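Local coordinates for protein dTDP Sugar Isomerase (Desulfovibrio desulfuricans subsp. desulfuricans str. G20, PDB 3EJK) that probably catalyses the 3,5-epimerisation of dTDP-4-dehydro-6-deoxy-alpha-D-glucose to dTDP-4-dehydro-beta-L-rhamnose, a step in making activated L-rhamnose for polysaccharides, at residues A15-L18 with A23-S26; V87-G92 with R114-P119; R63-W68 with A166-T171; E150-P153 with F158-F161; Y124-T129 with A134-C139. All coordinates share one frame; numbering follows the deposited sequence.

Contact 1: A15-L18 with A23-S26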
# COMPACT_ATOMS: atom_id res chain seq x y z
N ALA A 15 -15.37 9.26 12.12
CA ALA A 15 -15.65 8.02 11.35
C ALA A 15 -17.13 7.79 11.20
O ALA A 15 -17.90 7.98 12.13
CB ALA A 15 -15.01 6.82 12.01
N ILE A 16 -17.49 7.35 10.02
CA ILE A 16 -18.86 7.03 9.66
C ILE A 16 -19.14 5.58 9.99
O ILE A 16 -18.39 4.69 9.64
CB ILE A 16 -19.11 7.23 8.15
CG1 ILE A 16 -19.00 8.72 7.81
CG2 ILE A 16 -20.46 6.72 7.75
CD1 ILE A 16 -19.93 9.58 8.64
N LEU A 17 -20.25 5.36 10.67
CA LEU A 17 -20.68 4.02 11.03
C LEU A 17 -21.49 3.51 9.85
O LEU A 17 -21.99 4.29 9.05
CB LEU A 17 -21.49 3.98 12.33
CG LEU A 17 -20.69 4.53 13.52
CD1 LEU A 17 -21.37 4.18 14.84
CD2 LEU A 17 -19.26 3.98 13.49
N LEU A 18 -21.55 2.19 9.74
CA LEU A 18 -22.23 1.53 8.63
C LEU A 18 -23.31 0.63 9.21
O LEU A 18 -23.36 0.45 10.42
CB LEU A 18 -21.23 0.74 7.83
CG LEU A 18 -20.15 1.54 7.11
CD1 LEU A 18 -18.98 0.64 6.68
CD2 LEU A 18 -20.77 2.29 5.92
N ALA A 23 -18.37 -1.88 11.71
CA ALA A 23 -17.78 -1.50 10.42
C ALA A 23 -17.76 0.03 10.38
O ALA A 23 -18.73 0.69 10.75
CB ALA A 23 -18.56 -2.07 9.27
N GLN A 24 -16.63 0.58 9.99
CA GLN A 24 -16.47 2.03 9.97
C GLN A 24 -15.76 2.51 8.75
O GLN A 24 -14.95 1.82 8.17
CB GLN A 24 -15.68 2.51 11.19
CG GLN A 24 -16.24 2.14 12.53
CD GLN A 24 -15.32 2.57 13.65
OE1 GLN A 24 -14.18 2.97 13.41
NE2 GLN A 24 -15.80 2.50 14.88
N LEU A 25 -16.06 3.74 8.41
CA LEU A 25 -15.49 4.38 7.25
C LEU A 25 -14.93 5.73 7.67
O LEU A 25 -15.63 6.54 8.28
CB LEU A 25 -16.60 4.51 6.23
CG LEU A 25 -16.37 4.48 4.74
CD1 LEU A 25 -15.59 3.23 4.37
CD2 LEU A 25 -17.78 4.52 4.10
N SER A 26 -13.65 5.94 7.40
CA SER A 26 -13.03 7.20 7.75
C SER A 26 -12.28 7.83 6.59
O SER A 26 -11.79 7.16 5.68
CB SER A 26 -12.11 7.03 8.97
OG SER A 26 -11.13 6.03 8.76
O HOH W 1 -21.06 0.59 11.86
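A beta hairpin at the start of the modelled chain pairs Ile16 with Leu25 and Leu17 with Gln24, its short strand 16-17 lying antiparallel to strand 24-31. Ile16 and Leu25 form the hydrogen-bonded pair: Ile16 N donates a hydrogen bond to Leu25 O at 2.7 Å, and Leu25 N donates one to Ile16 O at 2.8 Å. The N-H...O angles of 162° and 155°, with both donors in the carbonyl plane, mark two sound bonds. Toward the turn the pairing weakens, since Leu18 N lies 3.4 Å from Ala23 O in a weak hydrogen bond. A water lies beside this weak bond, accepting from Leu18 N at 2.7 Å and within 2.6 Å of Ala23 O. In the cupin-type fold strand 16-17 adds to the seven-stranded sheet through strand 24-31, whose Gln24 and Ser26 also bond through their backbones to Arg117 and Leu115 of strand 114-118. On one face Leu17 and Gln24 run side by side, CD2 of Leu17 resting 3.7 Å from CG of Gln24. Leu18 differs in that its CB points toward the 23-26 segment; with CG beside the backbone N (chi1 -65°), its CD1 lies 3.8 Å from Ala23 CB, while CD2 of Leu18 meets CD2 of Leu25 at 4.2 Å. Both Leu18 and Leu25 also touch Val105 of strand 102-108.

Contact 2: V87-G92 with R114-P119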
# COMPACT_ATOMS: atom_id res chain seq x y z
N VAL A 87 -17.23 -3.05 -2.12
CA VAL A 87 -17.13 -3.98 -1.00
C VAL A 87 -18.51 -4.26 -0.44
O VAL A 87 -19.35 -3.37 -0.35
CB VAL A 87 -16.27 -3.42 0.16
CG1 VAL A 87 -16.11 -4.50 1.26
CG2 VAL A 87 -14.91 -2.92 -0.32
N VAL A 88 -18.75 -5.52 -0.11
CA VAL A 88 -19.97 -5.89 0.57
C VAL A 88 -19.63 -6.62 1.85
O VAL A 88 -18.79 -7.53 1.87
CB VAL A 88 -20.91 -6.76 -0.26
CG1 VAL A 88 -22.08 -7.23 0.60
CG2 VAL A 88 -21.40 -6.03 -1.52
N LEU A 89 -20.29 -6.20 2.92
CA LEU A 89 -20.10 -6.80 4.25
C LEU A 89 -21.41 -7.46 4.65
O LEU A 89 -22.47 -6.95 4.36
CB LEU A 89 -19.74 -5.73 5.30
CG LEU A 89 -18.53 -4.83 5.01
CD1 LEU A 89 -18.21 -4.02 6.27
CD2 LEU A 89 -17.36 -5.66 4.63
N TYR A 90 -21.29 -8.63 5.26
CA TYR A 90 -22.45 -9.40 5.75
C TYR A 90 -22.23 -9.85 7.18
O TYR A 90 -21.28 -10.57 7.49
CB TYR A 90 -22.75 -10.61 4.88
CG TYR A 90 -23.76 -11.51 5.54
CD1 TYR A 90 -25.05 -11.07 5.78
CD2 TYR A 90 -23.42 -12.80 5.93
CE1 TYR A 90 -25.97 -11.87 6.40
CE2 TYR A 90 -24.34 -13.61 6.53
CZ TYR A 90 -25.61 -13.15 6.77
OH TYR A 90 -26.52 -13.95 7.38
N ASP A 91 -23.13 -9.40 8.04
CA ASP A 91 -23.05 -9.69 9.48
C ASP A 91 -23.68 -11.04 9.83
O ASP A 91 -24.89 -11.15 10.04
CB ASP A 91 -23.72 -8.58 10.28
CG ASP A 91 -23.37 -8.62 11.74
OD1 ASP A 91 -22.84 -9.66 12.21
OD2 ASP A 91 -23.63 -7.60 12.42
N GLY A 92 -22.82 -12.04 9.92
CA GLY A 92 -23.22 -13.40 10.26
C GLY A 92 -23.16 -13.67 11.75
O GLY A 92 -23.40 -14.79 12.21
N ARG A 114 -11.27 6.38 1.17
CA ARG A 114 -11.49 6.22 2.60
C ARG A 114 -10.93 4.93 3.13
O ARG A 114 -10.52 4.03 2.37
CB ARG A 114 -12.98 6.23 2.88
CG ARG A 114 -13.66 7.48 2.30
CD ARG A 114 -15.14 7.46 2.50
NE ARG A 114 -15.73 8.76 2.18
CZ ARG A 114 -16.45 9.03 1.09
NH1 ARG A 114 -16.69 8.09 0.19
NH2 ARG A 114 -16.94 10.25 0.90
N LEU A 115 -10.92 4.86 4.45
CA LEU A 115 -10.43 3.69 5.17
C LEU A 115 -11.66 2.95 5.71
O LEU A 115 -12.50 3.53 6.40
CB LEU A 115 -9.49 4.07 6.31
CG LEU A 115 -8.70 2.90 6.91
CD1 LEU A 115 -7.63 2.51 5.96
CD2 LEU A 115 -8.07 3.29 8.27
N LEU A 116 -11.75 1.68 5.35
CA LEU A 116 -12.86 0.80 5.76
C LEU A 116 -12.36 -0.20 6.80
O LEU A 116 -11.46 -0.98 6.56
CB LEU A 116 -13.39 0.03 4.55
CG LEU A 116 -14.38 -1.11 4.82
CD1 LEU A 116 -15.63 -0.50 5.48
CD2 LEU A 116 -14.71 -1.91 3.54
N ARG A 117 -12.97 -0.13 7.98
CA ARG A 117 -12.68 -1.05 9.07
C ARG A 117 -13.67 -2.20 9.01
O ARG A 117 -14.88 -1.98 8.99
CB ARG A 117 -12.80 -0.32 10.42
CG ARG A 117 -12.58 -1.22 11.61
CD ARG A 117 -12.93 -0.51 12.91
NE ARG A 117 -12.51 -1.34 14.03
CZ ARG A 117 -13.32 -2.09 14.76
NH1 ARG A 117 -14.62 -2.10 14.53
NH2 ARG A 117 -12.81 -2.82 15.75
N ILE A 118 -13.15 -3.43 8.94
CA ILE A 118 -14.02 -4.62 8.90
C ILE A 118 -13.75 -5.40 10.18
O ILE A 118 -12.66 -5.94 10.37
CB ILE A 118 -13.75 -5.52 7.69
CG1 ILE A 118 -13.93 -4.73 6.39
CG2 ILE A 118 -14.71 -6.77 7.69
CD1 ILE A 118 -13.53 -5.51 5.14
N PRO A 119 -14.75 -5.49 11.08
CA PRO A 119 -14.39 -6.17 12.32
C PRO A 119 -14.37 -7.69 12.20
O PRO A 119 -14.79 -8.24 11.18
CB PRO A 119 -15.46 -5.71 13.32
CG PRO A 119 -16.56 -5.14 12.52
CD PRO A 119 -16.11 -4.93 11.11
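Val87 and Leu116 reach for each other tip to tip, and the contact is tightest where their methyls meet, CG1 of Val87 lying 3.7 Å from CD2 of Leu116. That one leucine methyl sits against the fork of the valine, for Val87 CG2 is also only 4.0 Å from Leu116 CD2. With CG anti to the backbone N (chi1 170°), Leu116 directs CD2 at the valine. Two residues further along each strand the second pair meets differently. Leu89 and Ile118 cross obliquely, and Leu89 CD2 lies against both branches of Ile118, 3.9 Å from CD1, 4.0 Å from CG1 and 4.2 Å from CG2 of that residue. The other Leu89 methyl, CD1, turns back toward Leu116, at a looser 4.4 Å from CD1 of that residue, and so links the two pairs. All four side chains are buried and wholly apolar. Further wall is supplied by Leu107, which touches both Val87 and Leu116, and by Phe78, which touches Ile118. The backbones stand too far apart to pair: the strand axes approach no closer than 10.0 Å and are inclined by 24°. Side chains meeting between strands of two separate sheets at this spacing are the core of a beta sandwich, here the jelly-roll of the cupin clan.

Contact 3: R63-W68 with A166-T171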
# COMPACT_ATOMS: atom_id res chain seq x y z
N ARG A 63 -13.70 -6.14 -13.07
CA ARG A 63 -14.94 -6.93 -13.05
C ARG A 63 -14.76 -8.25 -12.36
O ARG A 63 -15.67 -9.05 -12.33
CB ARG A 63 -15.53 -7.17 -14.44
CG ARG A 63 -15.68 -5.94 -15.31
CD ARG A 63 -16.50 -4.87 -14.69
NE ARG A 63 -16.49 -3.69 -15.55
CZ ARG A 63 -17.46 -3.33 -16.38
NH1 ARG A 63 -18.58 -4.03 -16.44
NH2 ARG A 63 -17.33 -2.24 -17.11
N ARG A 64 -13.57 -8.46 -11.80
CA ARG A 64 -13.26 -9.65 -11.02
C ARG A 64 -13.70 -9.50 -9.55
O ARG A 64 -13.65 -8.43 -8.93
CB ARG A 64 -11.77 -10.00 -11.12
CG ARG A 64 -11.31 -10.33 -12.55
CD ARG A 64 -12.11 -11.42 -13.19
NE ARG A 64 -12.01 -12.67 -12.44
CZ ARG A 64 -11.08 -13.59 -12.65
NH1 ARG A 64 -10.19 -13.42 -13.59
NH2 ARG A 64 -11.07 -14.70 -11.92
N VAL A 65 -14.13 -10.63 -9.02
CA VAL A 65 -14.65 -10.73 -7.65
C VAL A 65 -13.80 -11.59 -6.72
O VAL A 65 -13.33 -12.66 -7.09
CB VAL A 65 -16.05 -11.38 -7.68
CG1 VAL A 65 -16.61 -11.58 -6.26
CG2 VAL A 65 -17.01 -10.55 -8.56
N LYS A 66 -13.58 -11.08 -5.51
CA LYS A 66 -12.92 -11.84 -4.45
C LYS A 66 -13.84 -11.92 -3.25
O LYS A 66 -13.97 -10.97 -2.47
CB LYS A 66 -11.57 -11.23 -4.05
CG LYS A 66 -10.53 -11.28 -5.16
CD LYS A 66 -9.17 -10.81 -4.64
CE LYS A 66 -8.08 -11.02 -5.69
NZ LYS A 66 -6.70 -10.92 -5.11
N ALA A 67 -14.52 -13.04 -3.15
CA ALA A 67 -15.52 -13.25 -2.08
C ALA A 67 -15.68 -14.74 -1.80
O ALA A 67 -15.49 -15.54 -2.71
CB ALA A 67 -16.85 -12.65 -2.51
N TRP A 68 -15.99 -15.18 -0.59
CA TRP A 68 -16.20 -14.38 0.61
C TRP A 68 -15.18 -14.82 1.62
O TRP A 68 -14.74 -15.97 1.62
CB TRP A 68 -17.56 -14.66 1.22
CG TRP A 68 -18.74 -14.26 0.40
CD1 TRP A 68 -19.43 -15.04 -0.47
CD2 TRP A 68 -19.35 -12.98 0.37
NE1 TRP A 68 -20.45 -14.31 -1.05
CE2 TRP A 68 -20.42 -13.04 -0.55
CE3 TRP A 68 -19.10 -11.77 1.03
CZ2 TRP A 68 -21.24 -11.96 -0.80
CZ3 TRP A 68 -19.91 -10.70 0.78
CH2 TRP A 68 -20.98 -10.80 -0.13
N ALA A 166 -24.43 -7.96 -9.45
CA ALA A 166 -23.84 -6.62 -9.18
C ALA A 166 -23.50 -5.80 -10.41
O ALA A 166 -23.08 -6.32 -11.44
CB ALA A 166 -22.59 -6.73 -8.29
N ASP A 167 -23.67 -4.50 -10.26
CA ASP A 167 -23.30 -3.54 -11.31
C ASP A 167 -21.88 -3.11 -11.03
O ASP A 167 -21.61 -2.36 -10.09
CB ASP A 167 -24.24 -2.34 -11.31
CG ASP A 167 -23.86 -1.29 -12.33
OD1 ASP A 167 -22.88 -1.48 -13.09
OD2 ASP A 167 -24.56 -0.26 -12.36
N LEU A 168 -20.96 -3.63 -11.84
CA LEU A 168 -19.55 -3.34 -11.68
C LEU A 168 -19.06 -2.41 -12.78
O LEU A 168 -17.88 -2.36 -13.08
CB LEU A 168 -18.73 -4.63 -11.64
CG LEU A 168 -19.13 -5.64 -10.55
CD1 LEU A 168 -18.21 -6.85 -10.57
CD2 LEU A 168 -19.14 -4.99 -9.18
N SER A 169 -19.99 -1.68 -13.37
CA SER A 169 -19.65 -0.79 -14.49
C SER A 169 -18.85 0.41 -14.01
O SER A 169 -18.05 0.98 -14.73
CB SER A 169 -20.92 -0.28 -15.18
OG SER A 169 -21.59 0.60 -14.31
N GLY A 170 -19.07 0.75 -12.77
CA GLY A 170 -18.44 1.91 -12.18
C GLY A 170 -19.02 3.20 -12.73
O GLY A 170 -18.70 4.29 -12.27
N THR A 171 -19.88 3.07 -13.73
CA THR A 171 -20.52 4.25 -14.36
C THR A 171 -21.42 5.01 -13.39
O THR A 171 -22.31 4.43 -12.76
CB THR A 171 -21.33 3.89 -15.62
OG1 THR A 171 -22.39 2.97 -15.28
CG2 THR A 171 -20.43 3.28 -16.70
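Arg63 and Leu168 make a surface contact in which the C-terminal tail of the chain folds back against the lead-in to strand 65-71, an inner strand of the five-stranded sheet of this cupin-type fold. The two side chains slide past each other in opposite directions. The arginine bends at chi2 (-57°), which brings its CD 3.8 Å from Leu168 CB and lays the guanidinium over the tail backbone. Leu168 O sits 3.1 Å from Arg63 NE, yet it stands above the guanidinium plane rather than ahead of the N-H, and the angle is too poor for a hydrogen bond. NE donates instead to Gly130 O. Farther along the same face lies Ser169 CA, 3.8 Å from Arg63 NH2, so a flat charged group covers a bend of main chain. The partial negative charge of the carbonyl probably sits favourably against the guanidinium. In the other direction Leu168 CD1 reaches back to the arginine backbone, 3.8 Å from Arg63 O, and touches Val65 CG2 at 4.4 Å. The tail is also held by a backbone hydrogen bond between Leu168 and Gly130. An Asx turn shapes the bend: Asp167 OD1 is met on its anti side by Ser169 N at 2.9 Å, 30° out of the carboxylate plane, and on its syn side by Ser169 OG at 2.7 Å.

Contact 4: E150-P153 with F158-F161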
# COMPACT_ATOMS: atom_id res chain seq x y z
N GLU A 150 -11.62 -18.04 7.34
CA GLU A 150 -12.58 -18.92 6.70
C GLU A 150 -13.01 -18.35 5.37
O GLU A 150 -13.08 -17.14 5.20
CB GLU A 150 -13.79 -19.07 7.64
CG GLU A 150 -14.92 -19.88 7.11
CD GLU A 150 -16.10 -19.96 8.08
OE1 GLU A 150 -16.08 -19.23 9.09
OE2 GLU A 150 -17.03 -20.75 7.84
N ARG A 151 -13.30 -19.22 4.43
CA ARG A 151 -13.82 -18.81 3.13
C ARG A 151 -15.09 -19.53 2.78
O ARG A 151 -15.43 -20.59 3.34
CB ARG A 151 -12.80 -19.03 2.00
CG ARG A 151 -12.37 -20.49 1.82
CD ARG A 151 -11.47 -20.70 0.60
N ALA A 152 -15.75 -18.93 1.82
CA ALA A 152 -16.99 -19.43 1.20
C ALA A 152 -17.01 -19.10 -0.29
O ALA A 152 -16.47 -18.07 -0.70
CB ALA A 152 -18.23 -18.83 1.88
N PRO A 153 -17.59 -19.97 -1.11
CA PRO A 153 -17.70 -19.65 -2.55
C PRO A 153 -18.38 -18.30 -2.73
O PRO A 153 -19.20 -17.90 -1.92
CB PRO A 153 -18.57 -20.77 -3.11
CG PRO A 153 -18.43 -21.91 -2.12
CD PRO A 153 -18.18 -21.27 -0.77
N PHE A 158 -25.88 -18.74 1.55
CA PHE A 158 -26.17 -18.32 2.95
C PHE A 158 -25.70 -16.88 3.20
O PHE A 158 -26.01 -16.28 4.22
CB PHE A 158 -25.60 -19.30 4.00
CG PHE A 158 -24.11 -19.31 4.09
CD1 PHE A 158 -23.35 -20.11 3.26
CD2 PHE A 158 -23.47 -18.49 4.99
CE1 PHE A 158 -21.99 -20.10 3.34
CE2 PHE A 158 -22.10 -18.48 5.07
CZ PHE A 158 -21.37 -19.28 4.24
N ILE A 159 -24.98 -16.32 2.23
CA ILE A 159 -24.53 -14.92 2.31
C ILE A 159 -25.42 -14.16 1.31
O ILE A 159 -25.24 -14.30 0.09
CB ILE A 159 -23.03 -14.78 2.06
CG1 ILE A 159 -22.25 -15.60 3.09
CG2 ILE A 159 -22.59 -13.29 2.15
CD1 ILE A 159 -20.73 -15.53 2.94
N PRO A 160 -26.37 -13.35 1.82
CA PRO A 160 -27.45 -12.77 1.00
C PRO A 160 -27.12 -11.64 0.06
O PRO A 160 -27.80 -10.62 0.04
CB PRO A 160 -28.46 -12.32 2.05
CG PRO A 160 -27.58 -11.92 3.18
CD PRO A 160 -26.54 -13.00 3.24
N PHE A 161 -26.08 -11.85 -0.73
CA PHE A 161 -25.73 -10.90 -1.78
C PHE A 161 -25.23 -11.60 -3.03
O PHE A 161 -24.32 -12.42 -2.97
CB PHE A 161 -24.67 -9.89 -1.31
CG PHE A 161 -24.33 -8.87 -2.35
CD1 PHE A 161 -25.08 -7.74 -2.50
CD2 PHE A 161 -23.25 -9.06 -3.21
CE1 PHE A 161 -24.78 -6.79 -3.47
CE2 PHE A 161 -22.94 -8.13 -4.19
CZ PHE A 161 -23.72 -6.98 -4.32
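Ile159 O accepts a hydrogen bond from Phe161 N at 2.7 Å across Pro160, the centre of an inverse gamma turn; the turn follows directly on Ile159, which with the preceding Phe158 packs on Ala152. The contact itself is small and apolar, burying 82 Å² in all. A single methyl carries the other side: Ala152 CB lies 4.0 Å from Phe158 CZ and 4.3 Å from Ile159 CD1, touching the ends of both side chains. The methyl approaches the ring obliquely. Phe158 reaches it with CG lodged between backbone N and carbonyl carbon (chi1 70°), a setting that also swings the ring over its neighbour, and Ile159 CG1 lies 3.4 Å above the plane of the Phe158 ring, offset toward its rim. Ile159 is extended beyond CB (chi2 -180°), which carries CD1 out to the alanine. Of the three, Ala152 and Ile159 are buried, while Phe158 is exposed on the outside. Ala152 follows the edge strand 149-151 and bonds through its backbone to Trp68 of strand 65-71; Ile159, in the loop beyond, rests on Trp68, Trp123 and Tyr90, thus spanning three neighbouring strands of the five-stranded sheet.

Contact 5: Y124-T129 with A134-C139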
# COMPACT_ATOMS: atom_id res chain seq x y z
N TYR A 124 -16.79 -10.71 4.29
CA TYR A 124 -16.51 -9.68 3.29
C TYR A 124 -16.14 -10.22 1.92
O TYR A 124 -15.64 -11.31 1.75
CB TYR A 124 -15.48 -8.65 3.79
CG TYR A 124 -14.13 -9.19 4.18
CD1 TYR A 124 -13.88 -9.61 5.47
CD2 TYR A 124 -13.10 -9.25 3.26
CE1 TYR A 124 -12.62 -10.10 5.84
CE2 TYR A 124 -11.85 -9.74 3.60
CZ TYR A 124 -11.61 -10.15 4.89
OH TYR A 124 -10.36 -10.64 5.23
N GLY A 125 -16.50 -9.42 0.94
CA GLY A 125 -16.22 -9.69 -0.46
C GLY A 125 -16.04 -8.36 -1.18
O GLY A 125 -16.54 -7.33 -0.73
N PHE A 126 -15.32 -8.39 -2.28
CA PHE A 126 -15.12 -7.16 -3.06
C PHE A 126 -14.80 -7.46 -4.51
O PHE A 126 -14.34 -8.55 -4.86
CB PHE A 126 -14.06 -6.25 -2.42
CG PHE A 126 -12.74 -6.93 -2.16
CD1 PHE A 126 -11.76 -6.99 -3.13
CD2 PHE A 126 -12.47 -7.51 -0.93
CE1 PHE A 126 -10.54 -7.59 -2.88
CE2 PHE A 126 -11.27 -8.12 -0.68
CZ PHE A 126 -10.29 -8.17 -1.66
N ALA A 127 -15.10 -6.47 -5.34
CA ALA A 127 -14.87 -6.54 -6.78
C ALA A 127 -14.45 -5.21 -7.37
O ALA A 127 -14.89 -4.16 -6.94
CB ALA A 127 -16.12 -7.05 -7.49
N ALA A 128 -13.61 -5.30 -8.39
CA ALA A 128 -13.13 -4.13 -9.12
C ALA A 128 -14.14 -3.72 -10.17
O ALA A 128 -14.62 -4.52 -10.96
CB ALA A 128 -11.76 -4.41 -9.79
N THR A 129 -14.45 -2.43 -10.17
CA THR A 129 -15.37 -1.84 -11.14
C THR A 129 -14.60 -1.16 -12.25
O THR A 129 -13.41 -0.88 -12.16
CB THR A 129 -16.29 -0.78 -10.48
OG1 THR A 129 -15.49 0.32 -10.05
CG2 THR A 129 -17.03 -1.36 -9.29
N ALA A 134 -7.77 -2.67 -9.82
CA ALA A 134 -7.75 -2.04 -8.53
C ALA A 134 -6.62 -2.65 -7.71
O ALA A 134 -6.17 -3.78 -7.95
CB ALA A 134 -9.09 -2.21 -7.80
N LEU A 135 -6.13 -1.84 -6.79
CA LEU A 135 -5.13 -2.28 -5.82
C LEU A 135 -5.67 -1.96 -4.45
O LEU A 135 -5.83 -0.80 -4.08
CB LEU A 135 -3.77 -1.60 -5.99
CG LEU A 135 -2.72 -2.26 -5.09
CD1 LEU A 135 -2.26 -3.62 -5.71
CD2 LEU A 135 -1.54 -1.37 -4.84
N VAL A 136 -5.98 -3.01 -3.72
CA VAL A 136 -6.51 -2.90 -2.38
C VAL A 136 -5.34 -3.08 -1.41
O VAL A 136 -4.56 -4.01 -1.55
CB VAL A 136 -7.57 -4.01 -2.11
CG1 VAL A 136 -8.19 -3.85 -0.76
CG2 VAL A 136 -8.65 -4.01 -3.20
N ALA A 137 -5.22 -2.16 -0.47
CA ALA A 137 -4.22 -2.27 0.58
C ALA A 137 -4.93 -2.63 1.86
O ALA A 137 -6.03 -2.15 2.15
CB ALA A 137 -3.44 -0.96 0.74
N ASN A 138 -4.31 -3.51 2.62
CA ASN A 138 -4.88 -3.94 3.89
C ASN A 138 -3.83 -3.92 4.99
O ASN A 138 -2.78 -4.52 4.85
CB ASN A 138 -5.48 -5.34 3.75
CG ASN A 138 -6.33 -5.73 4.94
OD1 ASN A 138 -6.58 -4.91 5.82
ND2 ASN A 138 -6.80 -6.97 4.96
N CYS A 139 -4.11 -3.19 6.04
CA CYS A 139 -3.23 -3.15 7.19
C CYS A 139 -4.00 -3.85 8.32
O CYS A 139 -4.96 -3.30 8.87
CB CYS A 139 -2.88 -1.72 7.59
SG CYS A 139 -1.66 -1.62 8.94
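Ala128 and Ala134 meet methyl to methyl, CB to CB at 4.0 Å, and beside them Phe126 CE1 touches Val136 CG2 at 4.1 Å. These two pairs make up the direct contact, all four residues being buried and apolar, with 145 Å² covered between the segments. Phe126 and Val136 slant across each other, the valine methyl coming at the ring on a slant. The ring is placed by a first torsion of 54°, which sets CG between the backbone N and the carbonyl carbon; CG2 of Val136, anti to the carbonyl carbon, is the methyl that meets CE1. Although only a short loop joins strands 123-128 and 134-140, they are not neighbours in one sheet. The first belongs to the five-stranded sheet and the second to the seven-stranded one, so the chain crosses here from one layer of the cupin beta sandwich to the other. Around the pairs, Val60 packs on both Phe126 and Ala128, and the ring of Phe78 meets that of Phe126 with planes at about 90° while also touching Val136. Farther along, Tyr124 OH bonds to a bound citrate, probably a crystallisation additive, and the Phe126 side chain also comes close to this molecule. Asn138 is held by Gln76, Tyr56 and the backbone N of Leu77.

Overall arrangement
Contacts 2 and 5, with centres about 11 Å apart, both bridge the two sheets of the sandwich and form part of its core, joined by the pairing of strands 84-90 and 123-128. Contact 1 comes first in the chain and borders contact 2 through strands 24-31 and 114-118, placing the N-terminal hairpin on the seven-stranded sheet. Contact 3 closes a long loop that encloses contacts 2, 5 and 4 in chain order, bringing the C-terminal tail to the five-stranded sheet. It adjoins contact 5 through strands 65-71 and 123-128 and contact 4 through strand 149-151. Segments of contacts 3 and 5 also reach the second subunit, so this part of the sandwich takes part in the dimer.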